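Local coordinates for protein DR hemagglutinin structural subunit (Escherichia coli, PDB 2JKN) that forms the structural subunit of an adhesive fimbria, binds the Dr blood group antigen and agglutinates human erythrocytes, mediating bacterial adherence to the upper urinary tract, at residues Gly52-Gln57 / Ile122-Asp127. Numbering follows the deposited sequence.
Sequences GPVTVQ and IGIYVD. With CL8 (chloramphenicol succinate), chain I.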
loop_
_atom_site.group_PDB
_atom_site.type_symbol
_atom_site.label_atom_id
_atom_site.label_comp_id
_atom_site.label_asym_id
_atom_site.label_seq_id
_atom_site.Cartn_x
_atom_site.Cartn_y
_atom_site.Cartn_z
ATOM N N GLY A 52 -16.969 -5.177 -8.141
ATOM C CA GLY A 52 -15.796 -5.930 -8.570
ATOM C C GLY A 52 -15.832 -7.373 -8.089
ATOM O O GLY A 52 -16.601 -7.723 -7.198
ATOM N N PRO A 53 -14.969 -8.201 -8.667
ATOM C CA PRO A 53 -14.901 -9.597 -8.273
ATOM C C PRO A 53 -13.848 -9.792 -7.169
ATOM O O PRO A 53 -12.895 -9.003 -7.035
ATOM C CB PRO A 53 -14.446 -10.288 -9.563
ATOM C CG PRO A 53 -13.543 -9.280 -10.205
ATOM C CD PRO A 53 -14.182 -7.935 -9.893
ATOM N N VAL A 54 -14.016 -10.860 -6.408
ATOM C CA VAL A 54 -13.069 -11.252 -5.370
ATOM C C VAL A 54 -12.722 -12.720 -5.617
ATOM O O VAL A 54 -13.585 -13.579 -5.535
ATOM C CB VAL A 54 -13.690 -11.078 -3.958
ATOM C CG1 VAL A 54 -12.745 -11.609 -2.852
ATOM C CG2 VAL A 54 -14.066 -9.633 -3.723
ATOM N N THR A 55 -11.464 -13.016 -5.907
ATOM C CA THR A 55 -11.103 -14.411 -6.138
ATOM C C THR A 55 -10.933 -15.119 -4.820
ATOM O O THR A 55 -10.453 -14.538 -3.855
ATOM C CB THR A 55 -9.835 -14.559 -7.003
ATOM O OG1 THR A 55 -8.736 -13.928 -6.325
ATOM C CG2 THR A 55 -10.041 -13.910 -8.403
ATOM N N VAL A 56 -11.334 -16.384 -4.795
ATOM C CA VAL A 56 -11.193 -17.219 -3.618
ATOM C C VAL A 56 -10.623 -18.548 -4.090
ATOM O O VAL A 56 -11.175 -19.184 -5.000
ATOM C CB VAL A 56 -12.596 -17.445 -2.915
ATOM C CG1 VAL A 56 -12.457 -18.381 -1.687
ATOM C CG2 VAL A 56 -13.265 -16.107 -2.510
ATOM N N GLN A 57 -9.529 -18.978 -3.468
ATOM C CA GLN A 57 -8.938 -20.280 -3.765
ATOM C C GLN A 57 -8.615 -20.987 -2.435
ATOM O O GLN A 57 -7.704 -20.580 -1.717
ATOM C CB GLN A 57 -7.655 -20.119 -4.598
ATOM C CG GLN A 57 -7.911 -19.659 -6.079
ATOM C CD GLN A 57 -8.480 -20.757 -6.973
ATOM O OE1 GLN A 57 -8.699 -21.879 -6.529
ATOM N NE2 GLN A 57 -8.660 -20.447 -8.264
ATOM N N ILE A 122 -16.247 -14.410 -5.989
ATOM C CA ILE A 122 -17.312 -13.817 -5.189
ATOM C C ILE A 122 -17.556 -12.428 -5.787
ATOM O O ILE A 122 -16.648 -11.612 -5.856
ATOM C CB ILE A 122 -16.903 -13.691 -3.696
ATOM C CG1 ILE A 122 -16.723 -15.085 -3.053
ATOM C CG2 ILE A 122 -17.963 -12.857 -2.915
ATOM C CD1 ILE A 122 -18.021 -15.752 -2.646
ATOM N N GLY A 123 -18.772 -12.148 -6.223
ATOM C CA GLY A 123 -19.046 -10.817 -6.747
ATOM C C GLY A 123 -19.542 -9.852 -5.648
ATOM O O GLY A 123 -20.259 -10.244 -4.726
ATOM N N ILE A 124 -19.140 -8.597 -5.753
ATOM C CA ILE A 124 -19.616 -7.549 -4.836
ATOM C C ILE A 124 -20.522 -6.633 -5.662
ATOM O O ILE A 124 -20.105 -6.135 -6.713
ATOM C CB ILE A 124 -18.464 -6.752 -4.215
ATOM C CG1 ILE A 124 -17.413 -7.699 -3.590
ATOM C CG2 ILE A 124 -19.017 -5.756 -3.185
ATOM C CD1 ILE A 124 -17.955 -8.575 -2.453
ATOM N N TYR A 125 -21.780 -6.487 -5.228
ATOM C CA TYR A 125 -22.786 -5.720 -5.978
ATOM C C TYR A 125 -23.478 -4.649 -5.100
ATOM O O TYR A 125 -23.773 -4.878 -3.933
ATOM C CB TYR A 125 -23.862 -6.668 -6.537
ATOM C CG TYR A 125 -23.323 -7.813 -7.391
ATOM C CD1 TYR A 125 -23.221 -7.695 -8.764
ATOM C CD2 TYR A 125 -22.926 -9.025 -6.799
ATOM C CE1 TYR A 125 -22.706 -8.739 -9.540
ATOM C CE2 TYR A 125 -22.408 -10.063 -7.558
ATOM C CZ TYR A 125 -22.283 -9.909 -8.923
ATOM O OH TYR A 125 -21.796 -10.952 -9.681
ATOM N N VAL A 126 -23.792 -3.508 -5.694
ATOM C CA VAL A 126 -24.522 -2.469 -4.973
ATOM C C VAL A 126 -25.893 -3.045 -4.539
ATOM O O VAL A 126 -26.585 -3.677 -5.335
ATOM C CB VAL A 126 -24.683 -1.191 -5.851
ATOM C CG1 VAL A 126 -25.622 -0.181 -5.168
ATOM C CG2 VAL A 126 -23.310 -0.558 -6.120
ATOM N N ASP A 127 -26.241 -2.870 -3.264
ATOM C CA ASP A 127 -27.511 -3.391 -2.730
ATOM C C ASP A 127 -28.488 -2.235 -2.537
ATOM O O ASP A 127 -28.436 -1.530 -1.515
ATOM C CB ASP A 127 -27.268 -4.094 -1.390
ATOM C CG ASP A 127 -28.568 -4.625 -0.742
ATOM O OD1 ASP A 127 -29.562 -4.867 -1.464
ATOM O OD2 ASP A 127 -28.567 -4.822 0.494
HETATM C C1 CL8 I . -18.905 -9.098 -10.660
HETATM CL CL1 CL8 I . -19.081 -8.012 -9.241
HETATM CL CL2 CL8 I . -17.997 -10.584 -10.286
HETATM C C2 CL8 I . -18.150 -8.255 -11.743
HETATM O O2 CL8 I . -17.273 -7.456 -11.401
HETATM N N2 CL8 I . -18.543 -8.479 -12.918
HETATM C C3 CL8 I . -18.172 -7.934 -14.244
HETATM C C4 CL8 I . -19.102 -6.775 -14.647
HETATM C C5 CL8 I . -17.525 -8.923 -15.154
HETATM O O5 CL8 I . -18.716 -9.492 -15.731
HETATM C C6 CL8 I . -16.505 -9.807 -14.720
HETATM C C7 CL8 I . -15.284 -9.335 -14.280
HETATM C C8 CL8 I . -14.320 -10.258 -13.796
HETATM C C9 CL8 I . -14.706 -11.607 -13.761
HETATM N N9 CL8 I . -13.703 -12.603 -13.260
HETATM O O9A CL8 I . -14.078 -13.773 -13.256
HETATM O O9B CL8 I . -12.623 -12.218 -12.912
HETATM C C10 CL8 I . -15.926 -12.055 -14.151
HETATM C C11 CL8 I . -16.853 -11.153 -14.637
HETATM O O4 CL8 I . -18.705 -5.448 -14.232
HETATM O O15 CL8 I . -15.095 -5.507 -11.971
HETATM C C15 CL8 I . -15.222 -4.322 -11.768
HETATM O O16 CL8 I . -14.142 -3.563 -11.529
HETATM C C14 CL8 I . -16.592 -3.694 -11.795
HETATM C C13 CL8 I . -17.651 -4.772 -12.060
HETATM C C12 CL8 I . -17.521 -5.297 -13.464
HETATM O O12 CL8 I . -16.438 -5.598 -13.900
#
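Gly-52 to Val-54 pairs antiparallel with Ile-122 to Ile-124, joining strands 50-59 and 119-126 of the all-beta, immunoglobulin-like fold of this fimbrial subunit. The short strand axes approach to 4.7 Å at 154°. Val-54 and Ile-122 form a hydrogen-bonded pair. Ile-122 N donates to Val-54 O in a nearly straight bond (2.8 Å, 178° at the hydrogen). The return bond, Val-54 N to Ile-122 O, is more bent. Gly-52 and Ile-124 form the second hydrogen-bonded pair, linked here by Ile-124 N to Gly-52 O at 3.0 Å. Pro-53 and Gly-123 are the non-hydrogen-bonded pair between these two.

Val-54, Val-56, Ile-122 and Ile-124 make the buried apolar side. Val-54 CG2 meets Ile-124 CG1 at 3.9 Å. Ile-122 CG1 lies beside its backbone N (chi1 -66°) and touches Val-56 CG2 at 3.6 Å. Ile-122 and Ile-124 also pack on Ile-95 of strand 90-97. Val-54 packs on Val-33, and Val-56 on Val-31, of a second subunit.

Gly-52, Pro-53, Gly-123, Ile-124 and Tyr-125 belong to the chloramphenicol succinate pocket. Pro-53 CD lies 3.3 Å from ligand O15. Ligand CL1 sits 3.2 Å from Gly-52 O and close to Ile-124 O. CL1 also rests on one face of the Tyr-125 ring, 3.7 Å from both CE1 and CZ.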